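Local coordinates for protein oxidoreductase (Methanosarcina mazei, PDB 3KA7) that binds flavin-adenine dinucleotide and probably acts as an oxidoreductase of the flavin-containing amine oxidoreductase family, at residues A155-G160 with L300-R305; R305-V310 with L350-E355. All blocks are in the same frame, centred on the assembly; numbering follows the deposited sequence.

Interaction 1: A155-G160 with L300-R305; sequences ADSFCG and LTPYTR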
loop_
_atom_site.group_PDB
_atom_site.type_symbol
_atom_site.label_atom_id
_atom_site.label_comp_id
_atom_site.label_asym_id
_atom_site.label_seq_id
_atom_site.Cartn_x
_atom_site.Cartn_y
_atom_site.Cartn_z
ATOM N N ALA A 155 -11.530 11.107 9.164
ATOM C CA ALA A 155 -11.533 9.667 8.844
ATOM C C ALA A 155 -11.421 9.417 7.343
ATOM O O ALA A 155 -10.675 8.531 6.907
ATOM C CB ALA A 155 -12.771 9.003 9.393
ATOM N N ASP A 156 -12.160 10.185 6.545
ATOM C CA ASP A 156 -12.090 10.007 5.088
ATOM C C ASP A 156 -10.696 10.324 4.561
ATOM O O ASP A 156 -10.217 9.692 3.624
ATOM C CB ASP A 156 -13.106 10.896 4.367
ATOM C CG ASP A 156 -14.486 10.278 4.277
ATOM O OD1 ASP A 156 -14.646 9.062 4.554
ATOM O OD2 ASP A 156 -15.423 11.023 3.917
ATOM N N SER A 157 -10.050 11.331 5.140
ATOM C CA SER A 157 -8.692 11.671 4.732
ATOM C C SER A 157 -7.719 10.544 5.100
ATOM O O SER A 157 -6.913 10.091 4.276
ATOM C CB SER A 157 -8.270 12.988 5.373
ATOM O OG SER A 157 -6.927 13.300 5.062
ATOM N N PHE A 158 -7.803 10.071 6.335
ATOM C CA PHE A 158 -6.966 8.962 6.746
ATOM C C PHE A 158 -7.190 7.729 5.871
ATOM O O PHE A 158 -6.231 7.114 5.412
ATOM C CB PHE A 158 -7.205 8.599 8.213
ATOM C CG PHE A 158 -6.563 7.314 8.604
ATOM C CD1 PHE A 158 -5.206 7.262 8.855
ATOM C CD2 PHE A 158 -7.304 6.149 8.674
ATOM C CE1 PHE A 158 -4.599 6.062 9.203
ATOM C CE2 PHE A 158 -6.706 4.950 9.017
ATOM C CZ PHE A 158 -5.348 4.911 9.276
ATOM N N CYS A 159 -8.454 7.359 5.668
ATOM C CA CYS A 159 -8.794 6.161 4.883
ATOM C C CYS A 159 -8.411 6.285 3.406
ATOM O O CYS A 159 -7.978 5.306 2.771
ATOM C CB CYS A 159 -10.284 5.854 4.997
ATOM S SG CYS A 159 -10.796 5.189 6.611
ATOM N N GLY A 160 -8.577 7.482 2.862
ATOM C CA GLY A 160 -8.192 7.763 1.482
ATOM C C GLY A 160 -6.694 7.662 1.264
ATOM O O GLY A 160 -6.242 6.978 0.342
ATOM N N LEU A 300 -2.045 15.273 5.949
ATOM C CA LEU A 300 -3.412 14.921 5.569
ATOM C C LEU A 300 -4.223 16.172 5.248
ATOM O O LEU A 300 -4.062 17.210 5.894
ATOM C CB LEU A 300 -4.097 14.127 6.689
ATOM C CG LEU A 300 -3.508 12.734 6.920
ATOM C CD1 LEU A 300 -4.203 12.073 8.111
ATOM C CD2 LEU A 300 -3.627 11.870 5.655
ATOM N N THR A 301 -5.094 16.086 4.240
ATOM C CA THR A 301 -5.821 17.265 3.775
ATOM C C THR A 301 -7.324 16.975 3.668
ATOM O O THR A 301 -7.847 16.736 2.578
ATOM C CB THR A 301 -5.290 17.734 2.399
ATOM O OG1 THR A 301 -5.369 16.649 1.459
ATOM C CG2 THR A 301 -3.817 18.195 2.494
ATOM N N PRO A 302 -8.030 16.994 4.807
ATOM C CA PRO A 302 -9.411 16.510 4.818
ATOM C C PRO A 302 -10.440 17.408 4.138
ATOM O O PRO A 302 -11.541 16.936 3.835
ATOM C CB PRO A 302 -9.745 16.336 6.315
ATOM C CG PRO A 302 -8.612 16.868 7.082
ATOM C CD PRO A 302 -7.468 17.212 6.147
ATOM N N TYR A 303 -10.099 18.673 3.883
ATOM C CA TYR A 303 -11.092 19.617 3.351
ATOM C C TYR A 303 -10.842 19.992 1.891
ATOM O O TYR A 303 -10.629 21.164 1.561
ATOM C CB TYR A 303 -11.193 20.861 4.255
ATOM C CG TYR A 303 -11.820 20.498 5.580
ATOM C CD1 TYR A 303 -13.178 20.669 5.790
ATOM C CD2 TYR A 303 -11.055 19.928 6.599
ATOM C CE1 TYR A 303 -13.776 20.302 6.995
ATOM C CE2 TYR A 303 -11.640 19.556 7.820
ATOM C CZ TYR A 303 -13.001 19.740 8.001
ATOM O OH TYR A 303 -13.591 19.377 9.192
ATOM N N THR A 304 -10.873 18.978 1.030
ATOM C CA THR A 304 -10.602 19.119 -0.389
ATOM C C THR A 304 -11.718 18.444 -1.174
ATOM O O THR A 304 -12.592 17.780 -0.595
ATOM C CB THR A 304 -9.343 18.356 -0.748
ATOM O OG1 THR A 304 -9.530 16.983 -0.376
ATOM C CG2 THR A 304 -8.127 18.928 0.012
ATOM N N ARG A 305 -11.662 18.579 -2.498
ATOM C CA ARG A 305 -12.555 17.833 -3.391
ATOM C C ARG A 305 -12.158 16.361 -3.460
ATOM O O ARG A 305 -13.018 15.482 -3.409
ATOM C CB ARG A 305 -12.487 18.395 -4.812
ATOM C CG ARG A 305 -12.875 19.861 -4.947
ATOM C CD ARG A 305 -12.244 20.462 -6.195
ATOM N NE ARG A 305 -12.517 21.892 -6.287
ATOM C CZ ARG A 305 -11.857 22.819 -5.602
ATOM N NH1 ARG A 305 -10.871 22.477 -4.781
ATOM N NH2 ARG A 305 -12.182 24.095 -5.739
#

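Interaction 2: R305-V310 with L350-E355; sequences RRINGV and LEDLKE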
loop_
_atom_site.group_PDB
_atom_site.type_symbol
_atom_site.label_atom_id
_atom_site.label_comp_id
_atom_site.label_asym_id
_atom_site.label_seq_id
_atom_site.Cartn_x
_atom_site.Cartn_y
_atom_site.Cartn_z
ATOM N N ARG A 305 -11.662 18.579 -2.498
ATOM C CA ARG A 305 -12.555 17.833 -3.391
ATOM C C ARG A 305 -12.158 16.361 -3.460
ATOM O O ARG A 305 -13.018 15.482 -3.409
ATOM C CB ARG A 305 -12.487 18.395 -4.812
ATOM C CG ARG A 305 -12.875 19.861 -4.947
ATOM C CD ARG A 305 -12.244 20.462 -6.195
ATOM N NE ARG A 305 -12.517 21.892 -6.287
ATOM C CZ ARG A 305 -11.857 22.819 -5.602
ATOM N NH1 ARG A 305 -10.871 22.477 -4.781
ATOM N NH2 ARG A 305 -12.182 24.095 -5.739
ATOM N N ARG A 306 -10.855 16.103 -3.574
ATOM C CA ARG A 306 -10.354 14.744 -3.831
ATOM C C ARG A 306 -9.048 14.387 -3.108
ATOM O O ARG A 306 -8.901 13.266 -2.625
ATOM C CB ARG A 306 -10.164 14.518 -5.331
ATOM C CG ARG A 306 -11.462 14.386 -6.095
ATOM C CD ARG A 306 -12.128 13.092 -5.698
ATOM N NE ARG A 306 -13.536 13.004 -6.063
ATOM C CZ ARG A 306 -14.008 13.214 -7.275
ATOM N NH1 ARG A 306 -13.164 13.525 -8.249
ATOM N NH2 ARG A 306 -15.314 13.097 -7.524
ATOM N N ILE A 307 -8.085 15.305 -3.069
ATOM C CA ILE A 307 -6.768 14.974 -2.484
ATOM C C ILE A 307 -6.888 14.624 -0.999
ATOM O O ILE A 307 -7.493 15.369 -0.226
ATOM C CB ILE A 307 -5.740 16.102 -2.708
ATOM C CG1 ILE A 307 -5.390 16.178 -4.204
ATOM C CG2 ILE A 307 -4.466 15.830 -1.922
ATOM C CD1 ILE A 307 -4.430 17.311 -4.584
ATOM N N ASN A 308 -6.362 13.463 -0.614
ATOM C CA ASN A 308 -6.459 13.001 0.780
ATOM C C ASN A 308 -5.238 13.344 1.619
ATOM O O ASN A 308 -5.315 13.492 2.845
ATOM C CB ASN A 308 -6.657 11.493 0.824
ATOM C CG ASN A 308 -7.884 11.054 0.074
ATOM O OD1 ASN A 308 -7.778 10.293 -0.873
ATOM N ND2 ASN A 308 -9.063 11.564 0.478
ATOM N N GLY A 309 -4.090 13.424 0.968
ATOM C CA GLY A 309 -2.892 13.828 1.689
ATOM C C GLY A 309 -1.697 13.893 0.768
ATOM O O GLY A 309 -1.782 13.573 -0.418
ATOM N N VAL A 310 -0.575 14.318 1.320
ATOM C CA VAL A 310 0.609 14.462 0.514
ATOM C C VAL A 310 1.839 14.190 1.364
ATOM O O VAL A 310 1.777 14.317 2.592
ATOM C CB VAL A 310 0.611 15.863 -0.180
ATOM C CG1 VAL A 310 -0.564 16.727 0.271
ATOM C CG2 VAL A 310 1.944 16.557 -0.112
ATOM N N LEU A 350 -6.219 18.843 -9.281
ATOM C CA LEU A 350 -5.442 20.018 -9.679
ATOM C C LEU A 350 -5.984 21.302 -9.062
ATOM O O LEU A 350 -5.206 22.197 -8.674
ATOM C CB LEU A 350 -5.391 20.119 -11.200
ATOM C CG LEU A 350 -4.547 19.034 -11.864
ATOM C CD1 LEU A 350 -4.556 19.209 -13.371
ATOM C CD2 LEU A 350 -3.126 19.081 -11.344
ATOM N N GLU A 351 -7.309 21.388 -8.950
ATOM C CA GLU A 351 -7.959 22.511 -8.279
ATOM C C GLU A 351 -7.611 22.506 -6.797
ATOM O O GLU A 351 -7.367 23.565 -6.205
ATOM C CB GLU A 351 -9.481 22.429 -8.421
ATOM C CG GLU A 351 -9.958 22.491 -9.857
ATOM C CD GLU A 351 -9.264 23.581 -10.627
ATOM O OE1 GLU A 351 -9.439 24.766 -10.266
ATOM O OE2 GLU A 351 -8.527 23.256 -11.586
ATOM N N ASP A 352 -7.594 21.309 -6.197
ATOM C CA ASP A 352 -7.258 21.177 -4.773
ATOM C C ASP A 352 -5.880 21.742 -4.451
ATOM O O ASP A 352 -5.693 22.319 -3.381
ATOM C CB ASP A 352 -7.271 19.709 -4.306
ATOM C CG ASP A 352 -8.674 19.152 -4.120
ATOM O OD1 ASP A 352 -9.628 19.939 -3.927
ATOM O OD2 ASP A 352 -8.803 17.906 -4.155
ATOM N N LEU A 353 -4.920 21.511 -5.349
ATOM C CA LEU A 353 -3.528 21.955 -5.175
ATOM C C LEU A 353 -3.441 23.461 -4.926
ATOM O O LEU A 353 -2.650 23.928 -4.111
ATOM C CB LEU A 353 -2.699 21.602 -6.414
ATOM C CG LEU A 353 -2.433 20.122 -6.685
ATOM C CD1 LEU A 353 -1.547 19.961 -7.925
ATOM C CD2 LEU A 353 -1.781 19.493 -5.464
ATOM N N LYS A 354 -4.276 24.212 -5.628
ATOM C CA LYS A 354 -4.265 25.666 -5.513
ATOM C C LYS A 354 -4.725 26.119 -4.131
ATOM O O LYS A 354 -4.327 27.184 -3.656
ATOM C CB LYS A 354 -5.172 26.273 -6.582
ATOM C CG LYS A 354 -4.797 25.888 -8.006
ATOM C CD LYS A 354 -5.844 26.433 -8.984
ATOM C CE LYS A 354 -5.650 25.889 -10.395
ATOM N NZ LYS A 354 -6.559 26.594 -11.344
ATOM N N GLU A 355 -5.563 25.303 -3.499
ATOM C CA GLU A 355 -6.130 25.625 -2.188
ATOM C C GLU A 355 -5.270 25.077 -1.053
ATOM O O GLU A 355 -5.203 25.660 0.028
ATOM C CB GLU A 355 -7.572 25.113 -2.090
ATOM C CG GLU A 355 -8.515 25.804 -3.089
ATOM C CD GLU A 355 -9.936 25.258 -3.107
ATOM O OE1 GLU A 355 -10.235 24.244 -2.442
ATOM O OE2 GLU A 355 -10.770 25.854 -3.814
#

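Interaction 1: A155-G160 with L300-R305
Ser157 OG lies against the end of strand 298-300 and the first loop residue, 3.4 Å from Leu300 CB and also 3.4 Å from the backbone nitrogen of Thr301, while its hydrogen bond goes to the carbonyl oxygen of Asn308. The same carbonyl is hydrogen-bonded to Thr301 N, which explains why hydroxyl and amide sit side by side: both turn to one acceptor. The torsion of the serine sets this up. OG is trans to its own backbone nitrogen (chi1 176°), which carries the hydroxyl out from the helix toward the strand end and leaves CB to meet the proline. Ser157 CB is 3.7 Å from Pro302 CA, so the short serine lets the backbones come close, with the CA atoms of Ser157 and Pro302 separated by 4.9 Å. Topologically, helix 149-163 is laid on the connection between strands 298-300 and 307-311, antiparallel neighbours in the mixed seven-stranded sheet. Leu300, the last residue of the first strand, divides its two methyl groups. CD2 of Leu300 lies 3.6 Å from Ser157 OG. Its CD1 reaches instead toward the helix backbone, 4.4 Å from Phe158 CA. The ring of Phe158 leads away from the loop, so this residue adds little to the 177 Å² buried between the segments. Around them, Trp161 of the same helix and Phe106 also touch Leu300, and Trp150 and Tyr97 pack on Pro302. The Leu300 side chain is about 11 Å from the bound flavin-adenine dinucleotide and about 9 Å from the side chain of Met56, an FAD-binding residue.

Interaction 2: R305-V310 with L350-E355
Arg305 and Asp352 run past each other in opposite senses, the arginine reaching from the loop toward helix 342-356 and the aspartate reaching from that helix back to the loop. Together with Glu355, one helical turn on from Asp352, they form a salt-bridge network that fastens the entry to strand 307-311 of the mixed sheet to a covering helix. The Asp352 carboxylate takes three consecutive backbone amides: Arg305 N gives to OD1 at 2.8 Å, Arg306 N to the syn lone pair of OD2 at 2.8 Å, and Ile307 N to OD2 at 2.9 Å on its anti side, tilted out of the carboxylate plane, in a nearly straight bond. OD1 has a second donor, Arg305 NH1 at 3.0 Å, arriving through the other face of the carboxylate plane from Arg305 N. That guanidinium is turned 50° from the Asp352 carboxylate, yet OD1 lies in the guanidinium plane, at its edge. The arginine chain is extended from CG to NE (chi3 -176°), which carries the guanidinium out to Glu355, where the two side chains cross at about a right angle. NH2 donates to Glu355 OE2 at 3.0 Å, from above a carboxylate plane tilted 47° to its own, and NH1 adds a weak bond to OE1. With the Asp352 carboxylate replaced by the methyl of an alanine, the three amides would probably be left without this acceptor and Arg305 with Glu355 as its remaining acidic partner across the contact. Glu351 plays a different role: its CB sits over the guanidinium face, 3.7 Å from Arg305 CZ, while its carboxylate bends away to pair with Lys354. Beside the charged groups, Ile307 CD1 meets Leu353 CD2 at 3.5 Å, the two side chains crossing nearly perpendicularly.

The two contacts hold successive parts of one strand-to-strand connection; Arg305 ends one segment and begins the next, though it makes its contacts in interaction 2. Interaction 1 is buried and small, a serine-centred fit of helix 149-163 against the start of the loop; interaction 2 buries 343 Å², is only partly buried, and runs from exposed Arg305 to the buried carboxylate of Asp352, with an apolar Ile307-Leu353 contact beside it. Their chemistry follows: backbone carbonyl and aliphatic surface in the first, carboxylates, amides and a guanidinium in the second. With centres 10 Å apart they also meet directly, through Asn308 and where Thr301 OG1 lies 3.0 Å from Ile307 O, probably hydrogen-bonded. Thus two different helices grip the same hairpin connection.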